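Local coordinates for acetyl-CoA hydrolase/transferase family protein (Porphyromonas gingivalis, PDB 2NVV) that probably hydrolyses acetyl-CoA or exchanges coenzyme A between acetate and another carboxylic acid, and binds zinc, at residues A[61-66]-A[78-83]; A[35-40]-A[68-73]. One frame throughout, in Å; residues are numbered along the deposited sequence.

Interaction 1 (A[61-66]-A[78-83]); sequences ASTGAR and KFRTPY
Arg-80 reaches across to the loop 61-66 and illustrates how one arginine can link the loop after strand 55-58 to the chain leaving strand 77-81. CG lies anti to the backbone N (chi1 179°), and a bend at chi2 brings NH1 up to Ala-61 O. There NH1 donates to Ala-61 O at 3.1 Å (N-H...O 149°); the acceptor sits at the guanidinium edge near its plane, while the donor is tilted from the carbonyl plane. This bond crosses between the segments, and Ala-61 O is also bonded by Thr-59 OG1; a weak bond from Arg-80 NH1 to Tyr-83 O, at 2.8 Å, stays within 78-83. Thr-63 CG2 approaches Arg-80 NH1 obliquely, at 3.9 Å, and the threonine hydroxyl turns to Asp-68, which also forms a salt bridge with Arg-80 NE. The cis peptide preceding Pro-82 then turns the chain. Tyr-83 heads for the loop from its CB, and CG anti to the backbone N lays the ring beside it. Ser-62 N, 3.6 Å from Tyr-83 CD2, and Ala-61 C lie at the ring edge; Ala-61 CB is 4.1 Å from Tyr-83 CD2. The tyrosine also touches Asn-374, predicted to bind CoA. Within the beta-alpha-beta unit the contact joins the loop between strand 55-58 and helix 65-73 to the end of strand 77-81, which lies between strands 55-58 and 99-100 of the parallel sheet.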
ATOM      1  N   ALA A  61      -0.678   9.395 -17.105  1.00  6.39           N
ATOM      2  CA  ALA A  61      -2.018   9.028 -16.674  1.00  6.42           C
ATOM      3  C   ALA A  61      -2.910   9.059 -17.920  1.00  6.39           C
ATOM      4  O   ALA A  61      -2.544   8.493 -18.959  1.00  6.39           O
ATOM      5  CB  ALA A  61      -2.516  10.001 -15.624  1.00  6.39           C
ATOM      6  N   SER A  62      -4.061   9.723 -17.817  1.00  6.39           N
ATOM      7  CA  SER A  62      -4.997   9.835 -18.926  1.00  6.39           C
ATOM      8  C   SER A  62      -4.462  10.767 -20.009  1.00  6.93           C
ATOM      9  O   SER A  62      -3.580  11.597 -19.773  1.00  8.31           O
ATOM     10  CB  SER A  62      -6.354  10.337 -18.433  1.00  6.69           C
ATOM     11  OG  SER A  62      -6.219  11.569 -17.755  1.00  8.53           O
ATOM     12  N   THR A  63      -5.000  10.609 -21.211  1.00  7.67           N
ATOM     13  CA  THR A  63      -4.593  11.406 -22.354  1.00  8.00           C
ATOM     14  C   THR A  63      -5.868  11.886 -23.047  1.00  8.47           C
ATOM     15  O   THR A  63      -6.967  11.411 -22.742  1.00  8.63           O
ATOM     16  CB  THR A  63      -3.748  10.540 -23.311  1.00  6.39           C
ATOM     17  OG1 THR A  63      -4.584   9.585 -23.972  1.00  6.39           O
ATOM     18  CG2 THR A  63      -2.713   9.775 -22.528  1.00  6.39           C
ATOM     19  N   GLY A  64      -5.751  12.827 -23.974  1.00  9.00           N
ATOM     20  CA  GLY A  64      -6.961  13.296 -24.644  1.00  9.58           C
ATOM     21  C   GLY A  64      -7.632  12.237 -25.509  1.00 10.31           C
ATOM     22  O   GLY A  64      -7.226  11.066 -25.523  1.00 10.89           O
ATOM     23  N   ALA A  65      -8.671  12.639 -26.229  1.00  9.05           N
ATOM     24  CA  ALA A  65      -9.359  11.718 -27.123  1.00  9.02           C
ATOM     25  C   ALA A  65      -8.507  11.622 -28.394  1.00  8.84           C
ATOM     26  O   ALA A  65      -8.695  10.734 -29.225  1.00 10.60           O
ATOM     27  CB  ALA A  65     -10.748  12.255 -27.452  1.00  7.35           C
ATOM     28  N   ARG A  66      -7.563  12.551 -28.528  1.00  8.65           N
ATOM     29  CA  ARG A  66      -6.681  12.607 -29.693  1.00  7.82           C
ATOM     30  C   ARG A  66      -5.398  11.828 -29.453  1.00  7.62           C
ATOM     31  O   ARG A  66      -4.395  12.028 -30.133  1.00  7.14           O
ATOM     32  CB  ARG A  66      -6.371  14.065 -30.009  1.00  8.58           C
ATOM     33  CG  ARG A  66      -7.631  14.894 -30.057  1.00  9.26           C
ATOM     34  CD  ARG A  66      -7.354  16.322 -29.702  1.00 11.46           C
ATOM     35  NE  ARG A  66      -6.687  17.021 -30.780  1.00 13.75           N
ATOM     36  CZ  ARG A  66      -6.277  18.275 -30.693  1.00 14.65           C
ATOM     37  NH1 ARG A  66      -6.471  18.957 -29.563  1.00 15.05           N
ATOM     38  NH2 ARG A  66      -5.688  18.847 -31.734  1.00 14.93           N
ATOM     39  N   LYS A  78      -1.377  -2.377 -28.563  1.00  7.64           N
ATOM     40  CA  LYS A  78      -0.982  -3.738 -28.200  1.00  7.16           C
ATOM     41  C   LYS A  78      -1.076  -3.892 -26.683  1.00  6.39           C
ATOM     42  O   LYS A  78      -1.485  -4.939 -26.179  1.00  6.39           O
ATOM     43  CB  LYS A  78       0.433  -4.074 -28.705  1.00  8.13           C
ATOM     44  CG  LYS A  78       1.583  -3.567 -27.862  1.00 10.71           C
ATOM     45  CD  LYS A  78       2.918  -4.201 -28.312  1.00 11.36           C
ATOM     46  CE  LYS A  78       2.845  -5.724 -28.267  1.00 12.61           C
ATOM     47  NZ  LYS A  78       4.164  -6.384 -28.548  1.00 13.10           N
ATOM     48  N   PHE A  79      -0.695  -2.849 -25.956  1.00  6.39           N
ATOM     49  CA  PHE A  79      -0.803  -2.861 -24.504  1.00  6.39           C
ATOM     50  C   PHE A  79      -0.777  -1.425 -24.006  1.00  6.62           C
ATOM     51  O   PHE A  79      -0.177  -0.555 -24.634  1.00  6.39           O
ATOM     52  CB  PHE A  79       0.301  -3.720 -23.855  1.00  6.39           C
ATOM     53  CG  PHE A  79       1.642  -3.040 -23.735  1.00  6.39           C
ATOM     54  CD1 PHE A  79       1.828  -1.984 -22.843  1.00  6.73           C
ATOM     55  CD2 PHE A  79       2.731  -3.484 -24.493  1.00  6.39           C
ATOM     56  CE1 PHE A  79       3.073  -1.374 -22.695  1.00  6.81           C
ATOM     57  CE2 PHE A  79       3.985  -2.884 -24.361  1.00  6.39           C
ATOM     58  CZ  PHE A  79       4.155  -1.819 -23.451  1.00  6.53           C
ATOM     59  N   ARG A  80      -1.435  -1.188 -22.872  1.00  7.60           N
ATOM     60  CA  ARG A  80      -1.546   0.150 -22.298  1.00  6.39           C
ATOM     61  C   ARG A  80      -1.317   0.214 -20.782  1.00  6.39           C
ATOM     62  O   ARG A  80      -1.765  -0.661 -20.035  1.00  6.39           O
ATOM     63  CB  ARG A  80      -2.937   0.703 -22.625  1.00  6.39           C
ATOM     64  CG  ARG A  80      -3.233   2.078 -22.074  1.00  6.39           C
ATOM     65  CD  ARG A  80      -2.603   3.160 -22.924  1.00  6.39           C
ATOM     66  NE  ARG A  80      -3.060   4.479 -22.497  1.00  6.39           N
ATOM     67  CZ  ARG A  80      -2.751   5.041 -21.336  1.00  6.39           C
ATOM     68  NH1 ARG A  80      -3.227   6.242 -21.026  1.00  6.39           N
ATOM     69  NH2 ARG A  80      -1.953   4.410 -20.494  1.00  6.39           N
ATOM     70  N   THR A  81      -0.626   1.267 -20.347  1.00  6.39           N
ATOM     71  CA  THR A  81      -0.331   1.514 -18.931  1.00  6.39           C
ATOM     72  C   THR A  81      -0.058   3.004 -18.745  1.00  6.93           C
ATOM     73  O   THR A  81       0.406   3.677 -19.664  1.00  6.39           O
ATOM     74  CB  THR A  81       0.927   0.780 -18.440  1.00  6.65           C
ATOM     75  OG1 THR A  81       1.339  -0.184 -19.409  1.00 10.06           O
ATOM     76  CG2 THR A  81       0.650   0.083 -17.129  1.00  6.39           C
ATOM     77  N   PRO A  82      -0.282   3.527 -17.532  1.00  6.91           N
ATOM     78  CA  PRO A  82      -0.762   2.808 -16.357  1.00  6.39           C
ATOM     79  C   PRO A  82      -2.187   3.203 -15.950  1.00  6.39           C
ATOM     80  O   PRO A  82      -2.809   2.545 -15.109  1.00  6.39           O
ATOM     81  CB  PRO A  82       0.266   3.197 -15.312  1.00  6.39           C
ATOM     82  CG  PRO A  82       0.449   4.666 -15.606  1.00  6.39           C
ATOM     83  CD  PRO A  82       0.395   4.775 -17.130  1.00  6.39           C
ATOM     84  N   TYR A  83      -2.696   4.271 -16.559  1.00  6.39           N
ATOM     85  CA  TYR A  83      -4.024   4.784 -16.266  1.00  6.39           C
ATOM     86  C   TYR A  83      -4.619   5.355 -17.548  1.00  6.39           C
ATOM     87  O   TYR A  83      -3.904   5.965 -18.347  1.00  6.59           O
ATOM     88  CB  TYR A  83      -3.919   5.898 -15.219  1.00  6.39           C
ATOM     89  CG  TYR A  83      -5.229   6.508 -14.761  1.00  6.39           C
ATOM     90  CD1 TYR A  83      -5.872   6.051 -13.609  1.00  6.61           C
ATOM     91  CD2 TYR A  83      -5.816   7.561 -15.460  1.00  6.39           C
ATOM     92  CE1 TYR A  83      -7.062   6.635 -13.162  1.00  6.39           C
ATOM     93  CE2 TYR A  83      -6.998   8.144 -15.029  1.00  6.39           C
ATOM     94  CZ  TYR A  83      -7.616   7.683 -13.881  1.00  6.39           C
ATOM     95  OH  TYR A  83      -8.781   8.277 -13.436  1.00  6.39           O
TER

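Interaction 2 (A[35-40]-A[68-73])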
ATOM      1  N   VAL A  35       0.475  14.283 -33.471  1.00  7.91           N
ATOM      2  CA  VAL A  35       1.207  13.145 -33.990  1.00  6.51           C
ATOM      3  C   VAL A  35       0.491  11.808 -33.768  1.00  6.58           C
ATOM      4  O   VAL A  35       0.395  10.993 -34.686  1.00  6.43           O
ATOM      5  CB  VAL A  35       2.626  13.077 -33.396  1.00  6.39           C
ATOM      6  CG1 VAL A  35       3.323  11.782 -33.850  1.00  7.31           C
ATOM      7  CG2 VAL A  35       3.426  14.283 -33.855  1.00  6.39           C
ATOM      8  N   PRO A  36      -0.012  11.554 -32.542  1.00  6.39           N
ATOM      9  CA  PRO A  36      -0.698  10.270 -32.335  1.00  6.85           C
ATOM     10  C   PRO A  36      -1.825   9.982 -33.339  1.00  6.85           C
ATOM     11  O   PRO A  36      -2.079   8.825 -33.682  1.00  6.39           O
ATOM     12  CB  PRO A  36      -1.183  10.358 -30.884  1.00  6.39           C
ATOM     13  CG  PRO A  36      -1.148  11.821 -30.569  1.00  6.97           C
ATOM     14  CD  PRO A  36       0.061  12.316 -31.285  1.00  6.39           C
ATOM     15  N   ALA A  37      -2.486  11.030 -33.821  1.00  7.01           N
ATOM     16  CA  ALA A  37      -3.553  10.867 -34.796  1.00  6.39           C
ATOM     17  C   ALA A  37      -2.955  10.445 -36.141  1.00  6.75           C
ATOM     18  O   ALA A  37      -3.561   9.672 -36.889  1.00  6.44           O
ATOM     19  CB  ALA A  37      -4.323  12.172 -34.947  1.00  6.39           C
ATOM     20  N   ALA A  38      -1.768  10.964 -36.445  1.00  6.39           N
ATOM     21  CA  ALA A  38      -1.074  10.637 -37.687  1.00  6.39           C
ATOM     22  C   ALA A  38      -0.572   9.191 -37.638  1.00  7.02           C
ATOM     23  O   ALA A  38      -0.406   8.550 -38.676  1.00  7.04           O
ATOM     24  CB  ALA A  38       0.080  11.582 -37.897  1.00  6.39           C
ATOM     25  N   ILE A  39      -0.320   8.690 -36.431  1.00  7.30           N
ATOM     26  CA  ILE A  39       0.129   7.313 -36.242  1.00  8.41           C
ATOM     27  C   ILE A  39      -1.071   6.429 -36.527  1.00  9.00           C
ATOM     28  O   ILE A  39      -0.955   5.383 -37.162  1.00  8.09           O
ATOM     29  CB  ILE A  39       0.533   7.015 -34.783  1.00  9.35           C
ATOM     30  CG1 ILE A  39       1.568   8.021 -34.274  1.00  7.83           C
ATOM     31  CG2 ILE A  39       1.029   5.594 -34.684  1.00  8.48           C
ATOM     32  CD1 ILE A  39       2.874   7.964 -34.978  1.00  9.72           C
ATOM     33  N   ALA A  40      -2.227   6.864 -36.030  1.00 10.13           N
ATOM     34  CA  ALA A  40      -3.473   6.142 -36.210  1.00 10.70           C
ATOM     35  C   ALA A  40      -3.797   5.955 -37.685  1.00 12.06           C
ATOM     36  O   ALA A  40      -4.157   4.856 -38.098  1.00 11.80           O
ATOM     37  CB  ALA A  40      -4.600   6.880 -35.517  1.00 10.46           C
ATOM     38  N   ASP A  68      -5.449   8.367 -26.795  1.00  7.39           N
ATOM     39  CA  ASP A  68      -6.028   7.049 -26.563  1.00  7.33           C
ATOM     40  C   ASP A  68      -7.234   6.822 -27.463  1.00  8.01           C
ATOM     41  O   ASP A  68      -7.399   5.763 -28.050  1.00  8.35           O
ATOM     42  CB  ASP A  68      -6.480   6.899 -25.109  1.00  8.37           C
ATOM     43  CG  ASP A  68      -5.334   6.700 -24.157  1.00  8.95           C
ATOM     44  OD1 ASP A  68      -4.420   5.922 -24.492  1.00  9.97           O
ATOM     45  OD2 ASP A  68      -5.357   7.306 -23.065  1.00  9.96           O
ATOM     46  N   GLY A  69      -8.091   7.828 -27.553  1.00  7.88           N
ATOM     47  CA  GLY A  69      -9.274   7.696 -28.379  1.00  7.47           C
ATOM     48  C   GLY A  69      -8.971   7.322 -29.813  1.00  6.40           C
ATOM     49  O   GLY A  69      -9.408   6.277 -30.300  1.00  6.39           O
ATOM     50  N   VAL A  70      -8.218   8.174 -30.496  1.00  6.39           N
ATOM     51  CA  VAL A  70      -7.880   7.921 -31.884  1.00  6.39           C
ATOM     52  C   VAL A  70      -7.106   6.597 -32.052  1.00  6.44           C
ATOM     53  O   VAL A  70      -7.360   5.832 -32.990  1.00  6.39           O
ATOM     54  CB  VAL A  70      -7.065   9.108 -32.473  1.00  6.39           C
ATOM     55  CG1 VAL A  70      -5.690   9.189 -31.826  1.00  6.39           C
ATOM     56  CG2 VAL A  70      -6.953   8.953 -33.970  1.00  7.04           C
ATOM     57  N   LEU A  71      -6.185   6.322 -31.131  1.00  6.39           N
ATOM     58  CA  LEU A  71      -5.380   5.110 -31.195  1.00  6.39           C
ATOM     59  C   LEU A  71      -6.231   3.867 -30.963  1.00  6.39           C
ATOM     60  O   LEU A  71      -6.007   2.821 -31.577  1.00  6.39           O
ATOM     61  CB  LEU A  71      -4.245   5.187 -30.170  1.00  7.32           C
ATOM     62  CG  LEU A  71      -2.802   5.420 -30.669  1.00  7.88           C
ATOM     63  CD1 LEU A  71      -2.778   5.843 -32.139  1.00  7.64           C
ATOM     64  CD2 LEU A  71      -2.122   6.470 -29.782  1.00  7.17           C
ATOM     65  N   ALA A  72      -7.213   3.985 -30.080  1.00  7.35           N
ATOM     66  CA  ALA A  72      -8.106   2.879 -29.775  1.00  7.27           C
ATOM     67  C   ALA A  72      -9.057   2.624 -30.942  1.00  8.79           C
ATOM     68  O   ALA A  72      -9.313   1.481 -31.285  1.00  8.88           O
ATOM     69  CB  ALA A  72      -8.904   3.187 -28.506  1.00  6.39           C
ATOM     70  N   GLN A  73      -9.589   3.691 -31.540  1.00  9.76           N
ATOM     71  CA  GLN A  73     -10.500   3.557 -32.672  1.00 10.61           C
ATOM     72  C   GLN A  73      -9.738   2.922 -33.829  1.00 10.59           C
ATOM     73  O   GLN A  73     -10.318   2.245 -34.673  1.00 11.63           O
ATOM     74  CB  GLN A  73     -11.037   4.923 -33.109  1.00 12.38           C
ATOM     75  CG  GLN A  73     -11.828   5.668 -32.058  1.00 16.17           C
ATOM     76  CD  GLN A  73     -12.409   6.983 -32.578  1.00 17.29           C
ATOM     77  OE1 GLN A  73     -11.716   7.786 -33.223  1.00 17.41           O
ATOM     78  NE2 GLN A  73     -13.686   7.216 -32.284  1.00 17.91           N
TER
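Val-70 turns CG2 anti to its own backbone nitrogen and keeps CG1 between that nitrogen and the carbonyl carbon (chi1 68°), which presents both methyls to Pro-36, Ala-37 and Ala-40. Leu-71 leaves its helix alongside the interface, and its chi1 of -107° bends the end in. Two neighbouring residues of helix 68-73 thus share the work. CG2 of Val-70 meets Ala-40 CB at 3.5 Å and Ala-37 CA at 4.0 Å, and Val-70 CG1 lies 4.0 Å from Ala-37 CA, close to Pro-36 O. Leu-71 divides its two methyls: CD1 comes 3.4 Å from Pro-36 O and 4.0 Å from Ala-40 CB, while CD2 rests 4.1 Å from Pro-36 CB. Ile-39 adds a looser touch through CB, its side chain leading away toward helix 8-12. The segments run side by side, nearly parallel at 3°, with axes 8.7 Å apart, a spacing consistent with the small Ala-40, whose CB points at the partner helix. Such an arrangement is what a Rossmann-like parallel sheet produces when successive crossover helices pack on one face: these helices follow strands 20-23 and 55-58, which are neighbours, and Leu-71 also rests on Met-57 of the latter strand. Chemically the interface is aliphatic. A polar atom at the interface, Pro-36 O, already accepts the helical bond from Ala-40 N, and the association here rests on hydrophobic burial and shape rather than on directional bonds.

How the interactions relate
From the N terminus, helix 35-47 follows strand 20-23, and interaction 2 closes the longer loop by bringing 35-40 against 68-73, with the rest of helix 35-47, strand 55-58 and the following turn in between. Interaction 1 closes a shorter loop, from 61-66 to 78-83, which encloses most of helix 65-73. Because the segments alternate along the chain, the two contacts cross rather than nest, and helix 65-73 takes part in both. Asp-68, which does not meet 35-40, links that helix to interaction 1, and Arg-66 O packs on Pro-36 CG. Together they tie helix 65-73 to helix 35-47 and to the end of strand 77-81; only interaction 1 lies near the predicted active-site residues.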